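Local atomic coordinates of Exo-beta-1,3-galactanase (Bifidobacterium bifidum, PDB entry 5FLW), a protein that probably acts as a family 43 glycoside hydrolase, releasing galactose units from the ends of beta-1,3-galactan chains. Residues A[138-152]-A[189-201]. Residues are numbered along the deposited sequence; the frame is centred on the assembly and turned at random.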
ATOM      1  N   ASP A 138      -5.431  -7.937  -0.595  1.00 10.51           N
ATOM      2  CA  ASP A 138      -4.680  -6.689  -0.401  1.00 10.71           C
ATOM      3  C   ASP A 138      -3.321  -6.973   0.226  1.00  9.58           C
ATOM      4  O   ASP A 138      -3.195  -7.828   1.111  1.00 11.70           O
ATOM      5  CB  ASP A 138      -5.409  -5.753   0.554  1.00 10.05           C
ATOM      6  CG  ASP A 138      -6.578  -5.041  -0.089  1.00 12.30           C
ATOM      7  OD1 ASP A 138      -6.913  -5.298  -1.284  1.00 10.67           O
ATOM      8  OD2 ASP A 138      -7.196  -4.248   0.648  1.00 12.18           O
ATOM      9  N   ILE A 139      -2.294  -6.261  -0.251  1.00  9.67           N
ATOM     10  CA  ILE A 139      -0.941  -6.407   0.259  1.00  9.56           C
ATOM     11  C   ILE A 139      -0.353  -5.035   0.587  1.00 11.00           C
ATOM     12  O   ILE A 139      -0.770  -4.001   0.049  1.00 11.90           O
ATOM     13  CB  ILE A 139       0.018  -7.156  -0.702  1.00 12.01           C
ATOM     14  CG1 ILE A 139       0.079  -6.423  -2.048  1.00 11.01           C
ATOM     15  CG2 ILE A 139      -0.368  -8.648  -0.852  1.00  9.97           C
ATOM     16  CD1 ILE A 139       1.311  -6.775  -2.864  1.00 10.97           C
ATOM     17  N   GLY A 140       0.645  -5.060   1.491  1.00 10.83           N
ATOM     18  CA  GLY A 140       1.548  -3.948   1.709  1.00 12.60           C
ATOM     19  C   GLY A 140       2.929  -4.504   2.008  1.00 10.73           C
ATOM     20  O   GLY A 140       3.099  -5.715   2.115  1.00 11.91           O
ATOM     21  N   VAL A 141       3.922  -3.616   2.129  1.00 11.63           N
ATOM     22  CA  VAL A 141       5.282  -4.048   2.451  1.00 12.65           C
ATOM     23  C   VAL A 141       5.867  -3.242   3.615  1.00 15.97           C
ATOM     24  O   VAL A 141       5.479  -2.097   3.885  1.00 15.52           O
ATOM     25  CB  VAL A 141       6.238  -4.026   1.230  1.00 13.94           C
ATOM     26  CG1 VAL A 141       5.784  -5.043   0.160  1.00 12.52           C
ATOM     27  CG2 VAL A 141       6.340  -2.607   0.657  1.00 11.25           C
ATOM     28  N   PHE A 142       6.853  -3.847   4.288  1.00 14.89           N
ATOM     29  CA  PHE A 142       7.597  -3.154   5.328  1.00 12.65           C
ATOM     30  C   PHE A 142       9.034  -3.684   5.355  1.00 15.46           C
ATOM     31  O   PHE A 142       9.262  -4.892   5.282  1.00 15.50           O
ATOM     32  CB  PHE A 142       6.910  -3.291   6.704  1.00 14.45           C
ATOM     33  CG  PHE A 142       7.723  -2.727   7.852  1.00 15.07           C
ATOM     34  CD1 PHE A 142       7.847  -1.354   8.031  1.00 14.17           C
ATOM     35  CD2 PHE A 142       8.376  -3.571   8.738  1.00 18.80           C
ATOM     36  CE1 PHE A 142       8.611  -0.848   9.055  1.00 18.28           C
ATOM     37  CE2 PHE A 142       9.132  -3.062   9.761  1.00 16.41           C
ATOM     38  CZ  PHE A 142       9.249  -1.694   9.920  1.00 16.75           C
ATOM     39  N   GLN A 143       9.995  -2.770   5.445  1.00 14.42           N
ATOM     40  CA  GLN A 143      11.409  -3.110   5.553  1.00 19.15           C
ATOM     41  C   GLN A 143      11.935  -2.566   6.880  1.00 18.28           C
ATOM     42  O   GLN A 143      11.895  -1.351   7.120  1.00 17.01           O
ATOM     43  CB  GLN A 143      12.183  -2.533   4.374  1.00 14.80           C
ATOM     44  CG  GLN A 143      13.629  -2.887   4.368  1.00 17.01           C
ATOM     45  CD  GLN A 143      14.293  -2.471   3.086  1.00 21.62           C
ATOM     46  OE1 GLN A 143      14.350  -1.274   2.753  1.00 24.52           O
ATOM     47  NE2 GLN A 143      14.775  -3.455   2.329  1.00 18.57           N
ATOM     48  N   ASP A 144      12.405  -3.468   7.744  1.00 16.39           N
ATOM     49  CA  ASP A 144      12.844  -3.133   9.093  1.00 18.18           C
ATOM     50  C   ASP A 144      14.309  -2.645   9.093  1.00 25.77           C
ATOM     51  O   ASP A 144      15.021  -2.728   8.077  1.00 19.64           O
ATOM     52  CB  ASP A 144      12.623  -4.329  10.024  1.00 21.46           C
ATOM     53  CG  ASP A 144      12.317  -3.927  11.472  1.00 18.50           C
ATOM     54  OD1 ASP A 144      12.587  -2.773  11.879  1.00 21.15           O
ATOM     55  OD2 ASP A 144      11.828  -4.810  12.209  1.00 22.07           O
ATOM     56  N   GLU A 145      14.742  -2.143  10.268  0.50 19.87           N
ATOM     57  CA  GLU A 145      16.053  -1.506  10.381  0.50 22.02           C
ATOM     58  C   GLU A 145      17.190  -2.497  10.173  0.50 24.38           C
ATOM     59  O   GLU A 145      18.283  -2.108   9.742  0.50 28.54           O
ATOM     60  CB  GLU A 145      16.195  -0.807  11.744  0.50 24.68           C
ATOM     61  CG  GLU A 145      17.313   0.246  11.798  0.50 27.67           C
ATOM     62  CD  GLU A 145      17.124   1.266  12.912  0.50 28.32           C
ATOM     63  OE1 GLU A 145      16.278   1.014  13.797  0.50 31.36           O
ATOM     64  OE2 GLU A 145      17.809   2.315  12.893  0.50 28.82           O
ATOM     65  N   ASP A 146      16.953  -3.775  10.477  1.00 23.85           N
ATOM     66  CA  ASP A 146      17.945  -4.826  10.281  1.00 23.03           C
ATOM     67  C   ASP A 146      18.007  -5.336   8.844  1.00 25.68           C
ATOM     68  O   ASP A 146      18.775  -6.267   8.582  1.00 23.76           O
ATOM     69  CB  ASP A 146      17.635  -5.992  11.231  1.00 25.33           C
ATOM     70  CG  ASP A 146      16.341  -6.762  10.862  1.00 33.70           C
ATOM     71  OD1 ASP A 146      15.480  -6.286  10.082  1.00 24.63           O
ATOM     72  OD2 ASP A 146      16.144  -7.861  11.422  1.00 42.62           O
ATOM     73  N   GLY A 147      17.184  -4.792   7.932  1.00 22.41           N
ATOM     74  CA  GLY A 147      17.153  -5.223   6.545  1.00 23.83           C
ATOM     75  C   GLY A 147      16.143  -6.304   6.235  1.00 19.51           C
ATOM     76  O   GLY A 147      16.015  -6.689   5.072  1.00 17.69           O
ATOM     77  N   SER A 148      15.449  -6.838   7.237  1.00 18.57           N
ATOM     78  CA  SER A 148      14.423  -7.830   6.957  1.00 17.60           C
ATOM     79  C   SER A 148      13.270  -7.203   6.189  1.00 17.76           C
ATOM     80  O   SER A 148      12.867  -6.066   6.465  1.00 17.40           O
ATOM     81  CB  SER A 148      13.904  -8.433   8.250  1.00 20.93           C
ATOM     82  OG  SER A 148      14.932  -9.197   8.840  1.00 31.27           O
ATOM     83  N   GLY A 149      12.748  -7.946   5.204  1.00 16.75           N
ATOM     84  CA  GLY A 149      11.618  -7.506   4.411  1.00 13.45           C
ATOM     85  C   GLY A 149      10.376  -8.312   4.744  1.00 15.87           C
ATOM     86  O   GLY A 149      10.460  -9.511   5.056  1.00 15.99           O
ATOM     87  N   TYR A 150       9.218  -7.657   4.644  1.00 14.87           N
ATOM     88  CA  TYR A 150       7.943  -8.259   4.990  1.00 16.84           C
ATOM     89  C   TYR A 150       6.889  -7.850   3.980  1.00 14.51           C
ATOM     90  O   TYR A 150       6.884  -6.715   3.476  1.00 14.13           O
ATOM     91  CB  TYR A 150       7.459  -7.796   6.386  1.00 12.96           C
ATOM     92  CG  TYR A 150       8.456  -8.131   7.448  1.00 14.60           C
ATOM     93  CD1 TYR A 150       9.503  -7.261   7.760  1.00 16.83           C
ATOM     94  CD2 TYR A 150       8.377  -9.347   8.137  1.00 15.10           C
ATOM     95  CE1 TYR A 150      10.466  -7.604   8.740  1.00 15.93           C
ATOM     96  CE2 TYR A 150       9.317  -9.692   9.112  1.00 15.36           C
ATOM     97  CZ  TYR A 150      10.358  -8.829   9.420  1.00 15.20           C
ATOM     98  OH  TYR A 150      11.258  -9.223  10.390  1.00 18.27           O
ATOM     99  N   ILE A 151       5.979  -8.778   3.725  1.00 11.98           N
ATOM    100  CA  ILE A 151       4.777  -8.477   2.973  0.52 12.82           C
ATOM    101  C   ILE A 151       3.573  -8.744   3.878  1.00 12.91           C
ATOM    102  O   ILE A 151       3.480  -9.805   4.513  1.00 13.28           O
ATOM    103  CB  ILE A 151       4.738  -9.238   1.630  0.52 12.51           C
ATOM    104  CG1 ILE A 151       3.503  -8.849   0.811  0.52 15.62           C
ATOM    105  CG2 ILE A 151       4.797 -10.728   1.837  0.52 12.39           C
ATOM    106  CD1 ILE A 151       3.608  -9.253  -0.632  0.52 10.36           C
ATOM    107  N   MET A 152       2.679  -7.754   3.969  1.00 11.11           N
ATOM    108  CA  MET A 152       1.433  -7.927   4.702  1.00 12.18           C
ATOM    109  C   MET A 152       0.372  -8.353   3.707  1.00 13.48           C
ATOM    110  O   MET A 152       0.345  -7.858   2.574  1.00 13.78           O
ATOM    111  CB  MET A 152       1.002  -6.641   5.427  1.00 13.09           C
ATOM    112  CG  MET A 152       2.026  -6.094   6.429  1.00 12.31           C
ATOM    113  SD  MET A 152       3.301  -5.009   5.711  1.00 16.03           S
ATOM    114  CE  MET A 152       2.365  -3.476   5.486  1.00 12.32           C
ATOM    115  N   GLU A 189      -8.147  -4.750   5.838  1.00 13.38           N
ATOM    116  CA  GLU A 189      -7.429  -4.839   4.570  1.00 14.41           C
ATOM    117  C   GLU A 189      -6.539  -3.619   4.320  1.00 15.43           C
ATOM    118  O   GLU A 189      -6.322  -2.822   5.225  1.00 11.27           O
ATOM    119  CB  GLU A 189      -8.342  -5.184   3.391  1.00 20.65           C
ATOM    120  CG  GLU A 189      -9.411  -4.168   3.080  1.00 19.67           C
ATOM    121  CD  GLU A 189     -10.350  -4.633   1.980  1.00 28.84           C
ATOM    122  OE1 GLU A 189     -10.006  -5.564   1.225  1.00 21.29           O
ATOM    123  OE2 GLU A 189     -11.436  -4.050   1.867  1.00 22.67           O
ATOM    124  N   SER A 190      -6.012  -3.347   3.039  1.00 12.20           N
ATOM    125  CA  SER A 190      -5.123  -2.231   2.693  1.00 11.23           C
ATOM    126  C   SER A 190      -4.118  -1.952   3.814  1.00 13.22           C
ATOM    127  O   SER A 190      -4.059  -0.850   4.343  1.00 15.06           O
ATOM    128  CB  SER A 190      -5.905  -0.969   2.294  1.00 13.81           C
ATOM    129  OG  SER A 190      -6.611  -0.397   3.378  1.00 12.90           O
ATOM    130  N   PRO A 191      -3.315  -2.955   4.161  1.00 12.13           N
ATOM    131  CA  PRO A 191      -2.374  -2.783   5.277  1.00 11.96           C
ATOM    132  C   PRO A 191      -1.192  -1.880   4.942  1.00 12.26           C
ATOM    133  O   PRO A 191      -0.681  -1.865   3.809  1.00 12.05           O
ATOM    134  CB  PRO A 191      -1.886  -4.222   5.537  1.00 12.13           C
ATOM    135  CG  PRO A 191      -2.005  -4.893   4.194  1.00 11.97           C
ATOM    136  CD  PRO A 191      -3.300  -4.335   3.631  1.00 12.27           C
ATOM    137  N   THR A 192      -0.717  -1.181   5.986  1.00 12.52           N
ATOM    138  CA  THR A 192       0.518  -0.407   5.930  1.00 13.50           C
ATOM    139  C   THR A 192       1.116  -0.365   7.341  1.00 13.92           C
ATOM    140  O   THR A 192       0.371  -0.295   8.324  1.00 15.70           O
ATOM    141  CB  THR A 192       0.258   0.999   5.333  1.00 14.07           C
ATOM    142  OG1 THR A 192       1.481   1.755   5.312  1.00 14.48           O
ATOM    143  CG2 THR A 192      -0.830   1.744   6.093  1.00 13.88           C
ATOM    144  N   ILE A 193       2.454  -0.443   7.439  1.00 13.26           N
ATOM    145  CA  ILE A 193       3.156  -0.455   8.724  1.00 15.17           C
ATOM    146  C   ILE A 193       4.310   0.537   8.695  1.00 16.76           C
ATOM    147  O   ILE A 193       5.083   0.580   7.732  1.00 15.81           O
ATOM    148  CB  ILE A 193       3.693  -1.873   9.086  1.00 16.19           C
ATOM    149  CG1 ILE A 193       2.531  -2.842   9.359  1.00 17.35           C
ATOM    150  CG2 ILE A 193       4.656  -1.848  10.312  1.00 15.74           C
ATOM    151  CD1 ILE A 193       2.925  -4.293   9.616  1.00 14.22           C
ATOM    152  N   ILE A 194       4.471   1.273   9.795  1.00 15.79           N
ATOM    153  CA  ILE A 194       5.642   2.112  10.033  1.00 15.46           C
ATOM    154  C   ILE A 194       6.188   1.758  11.413  1.00 17.20           C
ATOM    155  O   ILE A 194       5.559   1.038  12.199  1.00 17.31           O
ATOM    156  CB  ILE A 194       5.389   3.648   9.913  1.00 16.75           C
ATOM    157  CG1 ILE A 194       4.360   4.148  10.943  1.00 21.10           C
ATOM    158  CG2 ILE A 194       4.981   4.044   8.492  1.00 17.40           C
ATOM    159  CD1 ILE A 194       4.923   4.530  12.279  1.00 25.83           C
ATOM    160  N   LYS A 195       7.387   2.251  11.681  1.00 19.51           N
ATOM    161  CA  LYS A 195       8.049   2.055  12.967  1.00 17.84           C
ATOM    162  C   LYS A 195       8.574   3.387  13.490  1.00 18.96           C
ATOM    163  O   LYS A 195       9.153   4.174  12.736  1.00 20.79           O
ATOM    164  CB  LYS A 195       9.258   1.109  12.816  1.00 18.17           C
ATOM    165  CG  LYS A 195       9.769   0.435  14.113  1.00 20.91           C
ATOM    166  CD  LYS A 195      11.080  -0.289  13.835  1.00 19.01           C
ATOM    167  CE  LYS A 195      11.534  -1.116  15.007  1.00 20.77           C
ATOM    168  NZ  LYS A 195      12.695  -1.994  14.713  1.00 20.04           N
ATOM    169  N   LYS A 196       8.364   3.638  14.781  1.00 21.46           N
ATOM    170  CA  LYS A 196       8.890   4.840  15.415  1.00 24.08           C
ATOM    171  C   LYS A 196       9.362   4.494  16.823  1.00 26.14           C
ATOM    172  O   LYS A 196       8.571   4.013  17.648  1.00 23.73           O
ATOM    173  CB  LYS A 196       7.837   5.950  15.481  1.00 21.72           C
ATOM    174  CG  LYS A 196       8.366   7.242  16.073  1.00 21.72           C
ATOM    175  CD  LYS A 196       7.213   8.172  16.409  1.00 23.23           C
ATOM    176  CE  LYS A 196       7.650   9.365  17.227  1.00 24.33           C
ATOM    177  NZ  LYS A 196       8.761  10.087  16.559  1.00 28.70           N
ATOM    178  N   ASP A 197      10.639   4.751  17.098  1.00 22.73           N
ATOM    179  CA  ASP A 197      11.206   4.575  18.440  1.00 27.64           C
ATOM    180  C   ASP A 197      10.875   3.199  19.009  1.00 28.86           C
ATOM    181  O   ASP A 197      10.416   3.055  20.148  1.00 25.55           O
ATOM    182  CB  ASP A 197      10.778   5.694  19.386  1.00 25.05           C
ATOM    183  CG  ASP A 197      11.495   5.626  20.725  1.00 45.66           C
ATOM    184  OD1 ASP A 197      12.614   5.071  20.774  1.00 43.73           O
ATOM    185  OD2 ASP A 197      10.909   6.138  21.743  1.00 37.48           O
ATOM    186  N   GLY A 198      11.096   2.171  18.182  1.00 26.22           N
ATOM    187  CA  GLY A 198      10.938   0.795  18.605  1.00 23.56           C
ATOM    188  C   GLY A 198       9.522   0.248  18.580  1.00 26.64           C
ATOM    189  O   GLY A 198       9.346  -0.943  18.869  1.00 27.55           O
ATOM    190  N   LEU A 199       8.508   1.059  18.256  1.00 21.70           N
ATOM    191  CA  LEU A 199       7.115   0.616  18.246  1.00 21.01           C
ATOM    192  C   LEU A 199       6.625   0.569  16.801  1.00 20.43           C
ATOM    193  O   LEU A 199       6.804   1.539  16.055  1.00 20.59           O
ATOM    194  CB  LEU A 199       6.225   1.572  19.041  1.00 21.96           C
ATOM    195  CG  LEU A 199       4.818   1.082  19.366  1.00 21.38           C
ATOM    196  CD1 LEU A 199       4.890  -0.026  20.403  1.00 24.45           C
ATOM    197  CD2 LEU A 199       3.946   2.201  19.853  1.00 21.83           C
ATOM    198  N   TYR A 200       6.007  -0.555  16.414  1.00 19.27           N
ATOM    199  CA  TYR A 200       5.405  -0.712  15.088  1.00 17.70           C
ATOM    200  C   TYR A 200       3.957  -0.237  15.124  1.00 18.98           C
ATOM    201  O   TYR A 200       3.226  -0.506  16.083  1.00 20.97           O
ATOM    202  CB  TYR A 200       5.422  -2.184  14.667  1.00 17.36           C
ATOM    203  CG  TYR A 200       6.801  -2.814  14.616  1.00 18.64           C
ATOM    204  CD1 TYR A 200       7.611  -2.661  13.493  1.00 17.38           C
ATOM    205  CD2 TYR A 200       7.296  -3.565  15.698  1.00 18.53           C
ATOM    206  CE1 TYR A 200       8.869  -3.235  13.439  1.00 19.35           C
ATOM    207  CE2 TYR A 200       8.558  -4.142  15.654  1.00 20.05           C
ATOM    208  CZ  TYR A 200       9.346  -3.970  14.522  1.00 20.89           C
ATOM    209  OH  TYR A 200      10.605  -4.545  14.457  1.00 21.23           O
ATOM    210  N   TYR A 201       3.550   0.484  14.084  1.00 17.36           N
ATOM    211  CA  TYR A 201       2.174   0.944  13.932  1.00 18.05           C
ATOM    212  C   TYR A 201       1.646   0.335  12.638  1.00 17.36           C
ATOM    213  O   TYR A 201       2.254   0.509  11.584  1.00 17.08           O
ATOM    214  CB  TYR A 201       2.081   2.476  13.858  1.00 17.27           C
ATOM    215  CG  TYR A 201       2.559   3.251  15.102  1.00 21.88           C
ATOM    216  CD1 TYR A 201       3.904   3.269  15.470  1.00 19.12           C
ATOM    217  CD2 TYR A 201       1.659   4.011  15.861  1.00 18.56           C
ATOM    218  CE1 TYR A 201       4.344   3.990  16.593  1.00 23.55           C
ATOM    219  CE2 TYR A 201       2.078   4.734  16.977  1.00 19.81           C
ATOM    220  CZ  TYR A 201       3.422   4.720  17.344  1.00 25.41           C
ATOM    221  OH  TYR A 201       3.852   5.453  18.446  1.00 23.17           O
TER
HETATM  222  O   HOH W   1      -8.024  -7.677   0.802  1.00 12.12           O
HETATM  223  O   HOH W   2      -9.653  -5.507  -2.202  1.00 20.71           O
HETATM  224  O   HOH W   3      -2.213  -1.967   1.218  1.00 13.16           O
HETATM  225  O   HOH W   4       3.805   0.146   4.590  1.00 14.54           O
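Phe142 lays one face of its ring against Ile193, whose CG2 sits 4.1 Å from the ring centroid and only 17° off the normal, a CH-pi contact. With its CG anti to the backbone N (chi1 173°), the ring leans along strand 191-196, bringing CZ to the CB of Lys195. Its CE2 and CZ come up to the edge of the Tyr200 ring, Phe142 CE2 lying 3.7 Å from Tyr200 CE1, with the two ring planes nearly perpendicular. The other branch of Ile193 turns to Met152: Ile193 CD1 packs on Met152 CG, while the Met152 chain, bent at chi2 and chi3, brings its CE to 3.6 Å from Ile193 N. Pro191 continues this apolar seam, its CG against Met152 CB. Beyond Phe142, the Asp144 carboxylate is gripped by three donors: OD1 takes Lys195 NZ on its syn lone pair (2.9 Å, a salt bridge) and Glu145 N on its anti side, while OD2 takes Tyr200 OH on its syn lone pair at 2.6 Å. Replacing Asp144 by an alanine would remove both oxygens and would probably leave the Lys195 ammonium without its salt-bridge mate and the Tyr200 hydroxyl without this acceptor. At the opposite end, Asp138 OD2 accepts from Ser190 N through its anti lone pair, and OD1 forms a salt bridge with Arg83. Strands 139-143 and 191-196 run 12° from parallel, as the innermost strands of adjacent blades in the five-bladed beta-propeller of family 43. Between them, a water lies within bonding distance of both Ile139 O and Pro191 O, and another links Val141 O to Ile193 N. The blades thus meet through apolar side chains and backbone-bridging water, with carboxylates holding polar groups at both ends.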